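PDB 5GMO: protein induced by osmotic stress from Scheffersomyces stipitis CBS 6054, which probably reduces carbonyl compounds with NADPH, as an extended short-chain dehydrogenase/reductase related to dihydroflavonol-4-reductase, with probable cinnamyl-alcohol dehydrogenase activity. Local coordinates for residues 192-197 / 229-234; 209-214 / 324-329; 233-238 / 261-266. One frame throughout, in Å; residues are numbered along the deposited sequence.

Contacts 1 and 3 share G233 and T234 and build one small mixed sheet: strand 232-237 lies in the middle, with strand 194-196 parallel to it in contact 1 and strand 265-267 antiparallel in contact 3. Contact 3 is the more buried of the two and rests on backbone hydrogen bonds and a hydroxyl pair; contact 1 is partly buried, with one weak backbone bond and a tyrosine ring at a carbonyl. Contact 2 is of another kind: apolar side chains of a cofactor-binding loop meet helix 318-330, largely buried at L211, A213, S325, I326 and V329, with L209 and N210 exposed at its rim. It touches contact 1, where A213 and S325 reach F196 and G197.

Contact 1: residues 192-197 / 229-234; sequences PVYIFG and PATTGT
The aromatic ring of Y194 lies with one edge at the carbonyl of T234: CD1 comes within 3.2 Å of T234 O, which sits near the ring plane. Its CG stands anti to the carbonyl carbon (chi1 -71°), which carries the ring out along the backbone of residues 232-234. CE1 thereby reaches G233, 4.2 Å from its CA, and OH ends 3.8 Å from T232 O, a contact too long to count as a bond. A side chain on G233 would run into this ring, and a CB there would also press on the carbonyl O of T232. The same T234 O takes a weak, bent hydrogen bond from Y194 N (3.3 Å, 138° at the hydrogen). This is the first link of the parallel pairing in the beta-alpha-beta unit 194-196, 214-220, 232-237; Y194 and F196 continue it to I236. The turned-out neighbour I195 belongs to the NADP(+) site. V193 meets the side chain of T234 at about a right angle. Its CG1 lies 3.3 Å from T234 OG1, while CG2, set between backbone N and carbonyl carbon, touches T234 O at 3.4 Å. The hydroxyl of T234 finds its polar partner in S262, and W302 packs on both V193 and T234.

Contact 2: residues 209-214 / 324-329; sequences LNLSAE and DSIKQV
The loop that leads into helix 214-220 carries two residues of the NADP(+) site, N210 and S212, and it is the apolar side chains of this loop that rest on the C-terminal helix 318-330. L211 and V329 form the centre. L211 CG sits 3.6 Å from V329 CG2, the two side chains crossing at about a right angle. With CG anti to its own carbonyl carbon (chi1 -69°), L211 sends CD2 against the helix, 3.5 Å from S325 CB and 4.0 Å from I326 CG1. V329 divides its two methyls along the loop: CG2 also touches N210 O at 3.6 Å, while CG1 packs against the backbone of L209, 3.6 Å from its CA. Trimmed to an alanine, V329 would lose both methyls, which is likely to leave L211 CG and the L209 backbone without their partner and open a gap between loop and helix. The L209 side chain crosses that of V329 at about a right angle, CD2 3.5 Å from V329 O, but it is exposed and poorly ordered. One turn back along the helix, A213 CB packs against S325 OG at 4.0 Å; that hydroxyl is hydrogen-bonded to S321 O of its own helix. A213 is both the centre of an inverse gamma turn and the N-cap of helix 214-220. V216, N217 and L220 of that helix touch L211, and Y13 at the start of helix 13-24 packs on S212 and A213, so the loop lies between the C-terminal helix and the cofactor side of the fold.

Contact 3: residues 233-238 / 261-266; sequences GTFIDV and LSNTRF
F266 turns its ring back over the G233 backbone: the amide N of G233 lies above one face, offset toward the rim, and T234 O lies at the ring edge, 3.6 Å from CE1. Its CG stands between backbone N and carbonyl carbon (chi1 72°), which brings CD1 within 3.2 Å of G233 O. F235 CB meets F266 CD1 obliquely, while the F235 ring lies side by side with N263 and T264. T264 OG1 lies in the F235 ring plane at its edge; the N263 amide is tilted 35° from the ring, with ND2 3.6 Å from F235 CE1. R265 extends from the backbone, and a bend at chi3 brings T234 CG2 over one guanidinium face, offset toward its rim; NH2 makes a weak hydrogen bond to L135 O.

These side chains stand on the antiparallel pairing of strands 232-237 and 265-267 in the small mixed sheet. G233 and F266 are a hydrogen-bonded pair with both links made, F266 N to G233 O at 2.9 Å; T234 and R265 are the non-hydrogen-bonded pair. Past the bridges F235 still bonds twice to the same segment, through its N to T264 O and its O to N263 N (2.7 Å).

The hydroxyls of T234 and S262 meet, OG1 to OG at 2.9 Å, and either may donate. Further along, I236 crosses L261, CD1 to CD1 at 4.0 Å, next to V241 and A244 of helix 238-250. A water accepts from D237 N and, weakly, from N263 ND2, while the D237 carboxylate caps the start of that helix and pairs with R239.

Contact 1: residues 192-197 / 229-234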
ATOM      1  N   PRO A 192      -1.904   2.974   4.766  1.00  8.17           N
ATOM      2  CA  PRO A 192      -0.646   2.539   5.379  1.00 10.56           C
ATOM      3  C   PRO A 192       0.399   3.645   5.457  1.00 11.78           C
ATOM      4  O   PRO A 192       0.307   4.652   4.753  1.00 11.70           O
ATOM      5  CB  PRO A 192      -0.166   1.414   4.443  1.00  9.84           C
ATOM      6  CG  PRO A 192      -0.745   1.743   3.130  1.00 12.30           C
ATOM      7  CD  PRO A 192      -2.040   2.502   3.378  1.00  9.59           C
ATOM      8  N   VAL A 193       1.394   3.437   6.316  1.00 12.44           N
ATOM      9  CA  VAL A 193       2.531   4.337   6.413  1.00 10.94           C
ATOM     10  C   VAL A 193       3.709   3.794   5.573  1.00 13.27           C
ATOM     11  O   VAL A 193       3.477   3.184   4.526  1.00  9.38           O
ATOM     12  CB  VAL A 193       2.872   4.575   7.883  1.00 16.33           C
ATOM     13  CG1 VAL A 193       1.678   5.280   8.561  1.00  9.59           C
ATOM     14  CG2 VAL A 193       3.183   3.245   8.597  1.00 12.54           C
ATOM     15  N   TYR A 194       4.953   4.039   5.990  1.00 13.23           N
ATOM     16  CA  TYR A 194       6.110   3.470   5.290  1.00 13.40           C
ATOM     17  C   TYR A 194       6.027   1.955   5.364  1.00 14.69           C
ATOM     18  O   TYR A 194       6.000   1.383   6.455  1.00 14.93           O
ATOM     19  CB  TYR A 194       7.422   3.912   5.939  1.00 14.03           C
ATOM     20  CG  TYR A 194       7.759   5.365   5.727  1.00 17.53           C
ATOM     21  CD1 TYR A 194       7.154   6.362   6.493  1.00 18.91           C
ATOM     22  CD2 TYR A 194       8.687   5.748   4.760  1.00 21.50           C
ATOM     23  CE1 TYR A 194       7.459   7.707   6.292  1.00 18.05           C
ATOM     24  CE2 TYR A 194       9.008   7.086   4.562  1.00 27.46           C
ATOM     25  CZ  TYR A 194       8.394   8.059   5.330  1.00 26.45           C
ATOM     26  OH  TYR A 194       8.707   9.383   5.124  1.00 32.90           O
ATOM     27  N   ILE A 195       5.987   1.298   4.216  1.00 12.65           N
ATOM     28  CA  ILE A 195       5.828  -0.144   4.204  1.00 12.97           C
ATOM     29  C   ILE A 195       7.155  -0.902   4.082  1.00 19.16           C
ATOM     30  O   ILE A 195       7.923  -0.694   3.138  1.00 18.36           O
ATOM     31  CB  ILE A 195       4.857  -0.573   3.088  1.00 16.68           C
ATOM     32  CG1 ILE A 195       3.507   0.130   3.278  1.00 13.21           C
ATOM     33  CG2 ILE A 195       4.699  -2.100   3.064  1.00 15.90           C
ATOM     34  CD1 ILE A 195       2.490  -0.193   2.221  1.00 12.52           C
ATOM     35  N   PHE A 196       7.415  -1.771   5.057  1.00 14.47           N
ATOM     36  CA  PHE A 196       8.578  -2.634   5.052  1.00 12.97           C
ATOM     37  C   PHE A 196       8.103  -4.080   5.014  1.00 16.67           C
ATOM     38  O   PHE A 196       6.923  -4.366   5.275  1.00 14.49           O
ATOM     39  CB  PHE A 196       9.380  -2.462   6.339  1.00 14.01           C
ATOM     40  CG  PHE A 196      10.056  -1.148   6.477  1.00 14.89           C
ATOM     41  CD1 PHE A 196       9.332  -0.001   6.768  1.00 17.37           C
ATOM     42  CD2 PHE A 196      11.426  -1.056   6.369  1.00 23.10           C
ATOM     43  CE1 PHE A 196       9.957   1.216   6.919  1.00 16.70           C
ATOM     44  CE2 PHE A 196      12.067   0.169   6.521  1.00 28.47           C
ATOM     45  CZ  PHE A 196      11.320   1.308   6.798  1.00 21.00           C
ATOM     46  N   GLY A 197       9.030  -4.999   4.753  1.00 15.23           N
ATOM     47  CA  GLY A 197       8.708  -6.414   4.768  1.00 15.32           C
ATOM     48  C   GLY A 197       9.114  -7.119   3.489  1.00 16.88           C
ATOM     49  O   GLY A 197       9.394  -6.471   2.473  1.00 14.73           O
ATOM     50  N   PRO A 229      21.003   8.270   7.039  1.00 33.30           N
ATOM     51  CA  PRO A 229      19.806   8.815   6.387  1.00 33.04           C
ATOM     52  C   PRO A 229      18.920   9.412   7.441  1.00 36.13           C
ATOM     53  O   PRO A 229      18.665   8.753   8.442  1.00 38.58           O
ATOM     54  CB  PRO A 229      19.133   7.579   5.798  1.00 37.30           C
ATOM     55  CG  PRO A 229      20.245   6.614   5.577  1.00 41.51           C
ATOM     56  CD  PRO A 229      21.221   6.853   6.704  1.00 42.26           C
ATOM     57  N   ALA A 230      18.489  10.652   7.248  1.00 42.47           N
ATOM     58  CA  ALA A 230      17.784  11.368   8.307  1.00 43.05           C
ATOM     59  C   ALA A 230      16.275  11.178   8.177  1.00 44.30           C
ATOM     60  O   ALA A 230      15.501  11.771   8.938  1.00 41.55           O
ATOM     61  CB  ALA A 230      18.160  12.845   8.294  1.00 39.24           C
ATOM     62  N   THR A 231      15.877  10.349   7.208  1.00 39.95           N
ATOM     63  CA  THR A 231      14.473  10.000   7.010  1.00 41.87           C
ATOM     64  C   THR A 231      13.923   9.381   8.281  1.00 41.54           C
ATOM     65  O   THR A 231      14.633   8.698   9.017  1.00 35.57           O
ATOM     66  CB  THR A 231      14.263   8.988   5.859  1.00 48.96           C
ATOM     67  OG1 THR A 231      15.470   8.848   5.096  1.00 51.45           O
ATOM     68  CG2 THR A 231      13.120   9.444   4.946  1.00 51.62           C
ATOM     69  N   THR A 232      12.648   9.625   8.535  1.00 41.90           N
ATOM     70  CA  THR A 232      12.025   9.190   9.773  1.00 33.02           C
ATOM     71  C   THR A 232      10.513   9.193   9.588  1.00 26.21           C
ATOM     72  O   THR A 232       9.976   9.874   8.717  1.00 29.04           O
ATOM     73  CB  THR A 232      12.457  10.093  10.950  1.00 27.67           C
ATOM     74  OG1 THR A 232      11.562   9.938  12.062  1.00 26.80           O
ATOM     75  CG2 THR A 232      12.478  11.542  10.505  1.00 28.63           C
ATOM     76  N   GLY A 233       9.832   8.405  10.399  1.00 20.29           N
ATOM     77  CA  GLY A 233       8.400   8.286  10.307  1.00 18.88           C
ATOM     78  C   GLY A 233       8.003   7.000  10.972  1.00 17.90           C
ATOM     79  O   GLY A 233       8.751   6.465  11.789  1.00 19.09           O
ATOM     80  N   THR A 234       6.827   6.498  10.632  1.00 14.85           N
ATOM     81  CA  THR A 234       6.352   5.271  11.235  1.00 15.52           C
ATOM     82  C   THR A 234       6.358   4.208  10.165  1.00 14.90           C
ATOM     83  O   THR A 234       6.311   4.522   8.977  1.00 14.54           O
ATOM     84  CB  THR A 234       4.946   5.440  11.824  1.00 13.50           C
ATOM     85  OG1 THR A 234       4.042   5.871  10.794  1.00 18.87           O
ATOM     86  CG2 THR A 234       4.973   6.472  12.928  1.00 13.50           C
TER

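Contact 2: residues 209-214 / 324-329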
ATOM      1  N   LEU A 209      18.976  -8.885  -5.252  1.00 73.96           N
ATOM      2  CA  LEU A 209      19.540  -8.075  -4.154  1.00 72.37           C
ATOM      3  C   LEU A 209      18.838  -6.720  -3.904  1.00 71.13           C
ATOM      4  O   LEU A 209      19.264  -5.938  -3.044  1.00 67.96           O
ATOM      5  CB  LEU A 209      21.073  -7.918  -4.270  1.00 62.00           C
ATOM      6  CG  LEU A 209      22.000  -8.979  -3.648  1.00 64.44           C
ATOM      7  CD1 LEU A 209      22.325  -8.634  -2.195  1.00 62.30           C
ATOM      8  CD2 LEU A 209      21.440 -10.400  -3.744  1.00 56.38           C
ATOM      9  N   ASN A 210      17.757  -6.454  -4.635  1.00 67.68           N
ATOM     10  CA  ASN A 210      17.004  -5.217  -4.438  1.00 63.78           C
ATOM     11  C   ASN A 210      15.788  -5.430  -3.537  1.00 60.35           C
ATOM     12  O   ASN A 210      15.059  -6.419  -3.681  1.00 57.27           O
ATOM     13  CB  ASN A 210      16.584  -4.603  -5.779  1.00 62.78           C
ATOM     14  CG  ASN A 210      16.338  -3.107  -5.680  1.00 63.30           C
ATOM     15  OD1 ASN A 210      16.731  -2.471  -4.700  1.00 63.85           O
ATOM     16  ND2 ASN A 210      15.694  -2.538  -6.695  1.00 60.28           N
ATOM     17  N   LEU A 211      15.580  -4.502  -2.604  1.00 53.24           N
ATOM     18  CA  LEU A 211      14.494  -4.614  -1.635  1.00 49.46           C
ATOM     19  C   LEU A 211      13.282  -3.758  -1.996  1.00 47.90           C
ATOM     20  O   LEU A 211      13.422  -2.559  -2.274  1.00 43.64           O
ATOM     21  CB  LEU A 211      14.987  -4.253  -0.231  1.00 46.61           C
ATOM     22  CG  LEU A 211      15.973  -5.244   0.389  1.00 45.71           C
ATOM     23  CD1 LEU A 211      17.303  -4.578   0.654  1.00 45.87           C
ATOM     24  CD2 LEU A 211      15.392  -5.836   1.661  1.00 30.83           C
ATOM     25  N   SER A 212      12.101  -4.381  -1.983  1.00 44.71           N
ATOM     26  CA  SER A 212      10.840  -3.670  -2.213  1.00 44.13           C
ATOM     27  C   SER A 212      10.447  -2.838  -0.999  1.00 42.47           C
ATOM     28  O   SER A 212       9.729  -1.849  -1.130  1.00 42.08           O
ATOM     29  CB  SER A 212       9.715  -4.635  -2.553  1.00 32.36           C
ATOM     30  OG  SER A 212      10.079  -5.476  -3.631  1.00 45.02           O
ATOM     31  N   ALA A 213      10.891  -3.258   0.184  1.00 39.79           N
ATOM     32  CA  ALA A 213      10.921  -2.351   1.324  1.00 39.06           C
ATOM     33  C   ALA A 213      11.959  -1.283   0.959  1.00 42.36           C
ATOM     34  O   ALA A 213      13.145  -1.426   1.264  1.00 41.85           O
ATOM     35  CB  ALA A 213      11.323  -3.100   2.594  1.00 31.88           C
ATOM     36  N   GLU A 214      11.507  -0.226   0.289  1.00 43.65           N
ATOM     37  CA  GLU A 214      12.412   0.715  -0.379  1.00 43.95           C
ATOM     38  C   GLU A 214      13.401   1.446   0.533  1.00 44.76           C
ATOM     39  O   GLU A 214      14.552   1.684   0.155  1.00 41.27           O
ATOM     40  CB  GLU A 214      11.624   1.721  -1.223  1.00 46.11           C
ATOM     41  CG  GLU A 214      11.587   1.387  -2.714  1.00 56.02           C
ATOM     42  CD  GLU A 214      10.388   0.541  -3.110  1.00 55.34           C
ATOM     43  OE1 GLU A 214       9.338   0.647  -2.441  1.00 56.89           O
ATOM     44  OE2 GLU A 214      10.495  -0.226  -4.095  1.00 59.06           O
ATOM     45  N   ASP A 324      13.377  -9.834   8.007  1.00 16.80           N
ATOM     46  CA  ASP A 324      12.749 -10.734   7.039  1.00 19.74           C
ATOM     47  C   ASP A 324      12.998 -10.249   5.606  1.00 19.99           C
ATOM     48  O   ASP A 324      13.174 -11.060   4.696  1.00 22.09           O
ATOM     49  CB  ASP A 324      11.236 -10.923   7.293  1.00 17.62           C
ATOM     50  CG  ASP A 324      10.937 -11.776   8.523  1.00 19.22           C
ATOM     51  OD1 ASP A 324      11.856 -12.450   9.036  1.00 23.57           O
ATOM     52  OD2 ASP A 324       9.777 -11.778   8.981  1.00 15.58           O
ATOM     53  N   SER A 325      13.019  -8.934   5.413  1.00 16.77           N
ATOM     54  CA  SER A 325      13.192  -8.374   4.072  1.00 20.76           C
ATOM     55  C   SER A 325      14.563  -8.731   3.540  1.00 23.81           C
ATOM     56  O   SER A 325      14.712  -9.235   2.426  1.00 25.66           O
ATOM     57  CB  SER A 325      13.060  -6.859   4.091  1.00 16.28           C
ATOM     58  OG  SER A 325      11.846  -6.475   4.712  1.00 23.91           O
ATOM     59  N   ILE A 326      15.562  -8.459   4.361  1.00 21.24           N
ATOM     60  CA  ILE A 326      16.948  -8.674   3.997  1.00 22.61           C
ATOM     61  C   ILE A 326      17.279 -10.153   3.888  1.00 26.12           C
ATOM     62  O   ILE A 326      17.953 -10.556   2.945  1.00 26.61           O
ATOM     63  CB  ILE A 326      17.885  -7.954   4.979  1.00 21.76           C
ATOM     64  CG1 ILE A 326      17.630  -6.441   4.895  1.00 19.59           C
ATOM     65  CG2 ILE A 326      19.336  -8.295   4.688  1.00 22.20           C
ATOM     66  CD1 ILE A 326      18.492  -5.620   5.819  1.00 20.04           C
ATOM     67  N   LYS A 327      16.772 -10.961   4.819  1.00 24.04           N
ATOM     68  CA  LYS A 327      17.034 -12.404   4.807  1.00 27.17           C
ATOM     69  C   LYS A 327      16.669 -13.014   3.463  1.00 31.24           C
ATOM     70  O   LYS A 327      17.389 -13.862   2.930  1.00 33.81           O
ATOM     71  CB  LYS A 327      16.254 -13.130   5.908  1.00 22.78           C
ATOM     72  CG  LYS A 327      16.980 -13.248   7.237  1.00 34.60           C
ATOM     73  CD  LYS A 327      16.142 -14.040   8.250  1.00 39.93           C
ATOM     74  CE  LYS A 327      16.895 -14.270   9.563  1.00 49.26           C
ATOM     75  NZ  LYS A 327      16.082 -15.029  10.570  1.00 55.63           N
ATOM     76  N   GLN A 328      15.541 -12.578   2.924  1.00 29.24           N
ATOM     77  CA  GLN A 328      15.036 -13.127   1.676  1.00 33.81           C
ATOM     78  C   GLN A 328      15.879 -12.659   0.487  1.00 33.31           C
ATOM     79  O   GLN A 328      16.168 -13.430  -0.417  1.00 36.86           O
ATOM     80  CB  GLN A 328      13.566 -12.743   1.497  1.00 27.26           C
ATOM     81  CG  GLN A 328      13.115 -12.626   0.065  1.00 29.84           C
ATOM     82  CD  GLN A 328      11.693 -12.119  -0.042  1.00 25.41           C
ATOM     83  OE1 GLN A 328      11.434 -10.934   0.151  1.00 22.88           O
ATOM     84  NE2 GLN A 328      10.765 -13.017  -0.335  1.00 21.87           N
ATOM     85  N   VAL A 329      16.277 -11.396   0.497  1.00 35.80           N
ATOM     86  CA  VAL A 329      17.128 -10.863  -0.555  1.00 33.26           C
ATOM     87  C   VAL A 329      18.458 -11.627  -0.622  1.00 38.80           C
ATOM     88  O   VAL A 329      19.012 -11.853  -1.695  1.00 44.45           O
ATOM     89  CB  VAL A 329      17.361  -9.358  -0.328  1.00 38.43           C
ATOM     90  CG1 VAL A 329      18.739  -8.934  -0.801  1.00 45.59           C
ATOM     91  CG2 VAL A 329      16.272  -8.551  -1.009  1.00 41.09           C
TER

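Contact 3: residues 233-238 / 261-266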
ATOM      1  N   GLY A 233       9.832   8.405  10.399  1.00 20.29           N
ATOM      2  CA  GLY A 233       8.400   8.286  10.307  1.00 18.88           C
ATOM      3  C   GLY A 233       8.003   7.000  10.972  1.00 17.90           C
ATOM      4  O   GLY A 233       8.751   6.465  11.789  1.00 19.09           O
ATOM      5  N   THR A 234       6.827   6.498  10.632  1.00 14.85           N
ATOM      6  CA  THR A 234       6.352   5.271  11.235  1.00 15.52           C
ATOM      7  C   THR A 234       6.358   4.208  10.165  1.00 14.90           C
ATOM      8  O   THR A 234       6.311   4.522   8.977  1.00 14.54           O
ATOM      9  CB  THR A 234       4.946   5.440  11.824  1.00 13.50           C
ATOM     10  OG1 THR A 234       4.042   5.871  10.794  1.00 18.87           O
ATOM     11  CG2 THR A 234       4.973   6.472  12.928  1.00 13.50           C
ATOM     12  N   PHE A 235       6.440   2.954  10.588  1.00 11.82           N
ATOM     13  CA  PHE A 235       6.498   1.850   9.652  1.00 11.20           C
ATOM     14  C   PHE A 235       5.304   0.929   9.900  1.00 11.44           C
ATOM     15  O   PHE A 235       4.662   1.000  10.945  1.00 10.76           O
ATOM     16  CB  PHE A 235       7.824   1.071   9.814  1.00 12.50           C
ATOM     17  CG  PHE A 235       7.660  -0.280  10.492  1.00 10.97           C
ATOM     18  CD1 PHE A 235       7.623  -0.377  11.875  1.00 11.62           C
ATOM     19  CD2 PHE A 235       7.533  -1.435   9.741  1.00  8.40           C
ATOM     20  CE1 PHE A 235       7.457  -1.599  12.498  1.00 10.33           C
ATOM     21  CE2 PHE A 235       7.354  -2.644  10.344  1.00 11.01           C
ATOM     22  CZ  PHE A 235       7.317  -2.733  11.731  1.00 11.74           C
ATOM     23  N   ILE A 236       5.026   0.071   8.924  1.00  9.73           N
ATOM     24  CA  ILE A 236       4.074  -1.018   9.056  1.00 11.24           C
ATOM     25  C   ILE A 236       4.561  -2.136   8.138  1.00 10.57           C
ATOM     26  O   ILE A 236       5.068  -1.868   7.046  1.00 11.59           O
ATOM     27  CB  ILE A 236       2.639  -0.581   8.640  1.00 10.63           C
ATOM     28  CG1 ILE A 236       1.626  -1.685   8.968  1.00  9.76           C
ATOM     29  CG2 ILE A 236       2.590  -0.201   7.161  1.00  8.72           C
ATOM     30  CD1 ILE A 236       1.327  -1.804  10.457  1.00  9.02           C
ATOM     31  N   ASP A 237       4.418  -3.381   8.576  1.00 10.75           N
ATOM     32  CA  ASP A 237       4.855  -4.530   7.781  1.00 11.17           C
ATOM     33  C   ASP A 237       3.822  -4.863   6.727  1.00 10.86           C
ATOM     34  O   ASP A 237       2.627  -4.924   7.028  1.00 13.31           O
ATOM     35  CB  ASP A 237       5.113  -5.756   8.670  1.00 11.64           C
ATOM     36  CG  ASP A 237       5.674  -6.945   7.887  1.00 13.59           C
ATOM     37  OD1 ASP A 237       4.892  -7.674   7.237  1.00 13.55           O
ATOM     38  OD2 ASP A 237       6.905  -7.151   7.918  1.00 11.88           O
ATOM     39  N   VAL A 238       4.288  -5.103   5.504  1.00 10.72           N
ATOM     40  CA  VAL A 238       3.411  -5.378   4.361  1.00 10.97           C
ATOM     41  C   VAL A 238       2.449  -6.561   4.599  1.00 11.90           C
ATOM     42  O   VAL A 238       1.368  -6.621   4.018  1.00 10.92           O
ATOM     43  CB  VAL A 238       4.234  -5.649   3.064  1.00 12.09           C
ATOM     44  CG1 VAL A 238       5.051  -6.913   3.206  1.00  9.83           C
ATOM     45  CG2 VAL A 238       3.327  -5.754   1.840  1.00  9.96           C
ATOM     46  N   LEU A 261      -3.040   2.161   9.207  1.00  7.48           N
ATOM     47  CA  LEU A 261      -2.094   1.064   9.356  1.00  8.72           C
ATOM     48  C   LEU A 261      -0.714   1.650   9.622  1.00 10.31           C
ATOM     49  O   LEU A 261       0.012   2.032   8.687  1.00  7.96           O
ATOM     50  CB  LEU A 261      -2.082   0.188   8.104  1.00 10.26           C
ATOM     51  CG  LEU A 261      -2.981  -1.060   8.135  1.00 12.32           C
ATOM     52  CD1 LEU A 261      -2.394  -2.134   9.066  1.00 10.41           C
ATOM     53  CD2 LEU A 261      -4.430  -0.720   8.543  1.00  7.08           C
ATOM     54  N   SER A 262      -0.379   1.747  10.907  1.00  8.75           N
ATOM     55  CA  SER A 262       0.835   2.413  11.346  1.00  9.89           C
ATOM     56  C   SER A 262       1.344   1.764  12.630  1.00 11.83           C
ATOM     57  O   SER A 262       0.592   1.608  13.587  1.00 10.09           O
ATOM     58  CB  SER A 262       0.549   3.901  11.590  1.00 11.10           C
ATOM     59  OG  SER A 262       1.725   4.614  11.955  1.00 11.53           O
ATOM     60  N   ASN A 263       2.619   1.385  12.659  1.00 12.70           N
ATOM     61  CA  ASN A 263       3.178   0.754  13.855  1.00 11.68           C
ATOM     62  C   ASN A 263       4.112   1.712  14.583  1.00 13.04           C
ATOM     63  O   ASN A 263       3.690   2.787  15.002  1.00 16.06           O
ATOM     64  CB  ASN A 263       3.857  -0.579  13.510  1.00 11.41           C
ATOM     65  CG  ASN A 263       4.062  -1.483  14.730  1.00 15.38           C
ATOM     66  OD1 ASN A 263       3.671  -1.149  15.853  1.00 12.87           O
ATOM     67  ND2 ASN A 263       4.686  -2.642  14.503  1.00 12.30           N
ATOM     68  N   THR A 264       5.379   1.343  14.723  1.00 12.51           N
ATOM     69  CA  THR A 264       6.289   2.126  15.545  1.00 11.00           C
ATOM     70  C   THR A 264       7.153   3.116  14.739  1.00 13.87           C
ATOM     71  O   THR A 264       7.306   2.998  13.515  1.00 11.65           O
ATOM     72  CB  THR A 264       7.230   1.207  16.368  1.00 12.73           C
ATOM     73  OG1 THR A 264       7.939   0.345  15.475  1.00 10.62           O
ATOM     74  CG2 THR A 264       6.453   0.371  17.381  1.00 10.38           C
ATOM     75  N   ARG A 265       7.745   4.072  15.446  1.00 13.91           N
ATOM     76  CA  ARG A 265       8.570   5.096  14.815  1.00 15.62           C
ATOM     77  C   ARG A 265      10.026   4.633  14.580  1.00 14.77           C
ATOM     78  O   ARG A 265      10.557   3.806  15.325  1.00 15.52           O
ATOM     79  CB  ARG A 265       8.516   6.384  15.638  1.00 14.97           C
ATOM     80  CG  ARG A 265       8.783   7.620  14.829  1.00 21.46           C
ATOM     81  CD  ARG A 265       8.422   8.894  15.575  1.00 21.73           C
ATOM     82  NE  ARG A 265       7.029   9.283  15.386  1.00 20.31           N
ATOM     83  CZ  ARG A 265       6.575   9.913  14.309  1.00 17.32           C
ATOM     84  NH1 ARG A 265       5.291  10.237  14.225  1.00 18.60           N
ATOM     85  NH2 ARG A 265       7.403  10.219  13.323  1.00 18.13           N
ATOM     86  N   PHE A 266      10.659   5.165  13.536  1.00 15.37           N
ATOM     87  CA  PHE A 266      12.042   4.831  13.197  1.00 14.10           C
ATOM     88  C   PHE A 266      12.703   6.008  12.510  1.00 16.98           C
ATOM     89  O   PHE A 266      12.025   6.899  12.006  1.00 18.64           O
ATOM     90  CB  PHE A 266      12.084   3.654  12.223  1.00 11.88           C
ATOM     91  CG  PHE A 266      11.637   4.017  10.830  1.00 16.38           C
ATOM     92  CD1 PHE A 266      10.283   4.028  10.504  1.00 13.72           C
ATOM     93  CD2 PHE A 266      12.568   4.376   9.846  1.00 14.00           C
ATOM     94  CE1 PHE A 266       9.852   4.379   9.229  1.00 13.36           C
ATOM     95  CE2 PHE A 266      12.145   4.738   8.568  1.00 18.47           C
ATOM     96  CZ  PHE A 266      10.782   4.728   8.258  1.00 17.84           C
TER
HETATM   97  O   HOH W   1       4.093  -4.110  11.399  1.00 10.78           O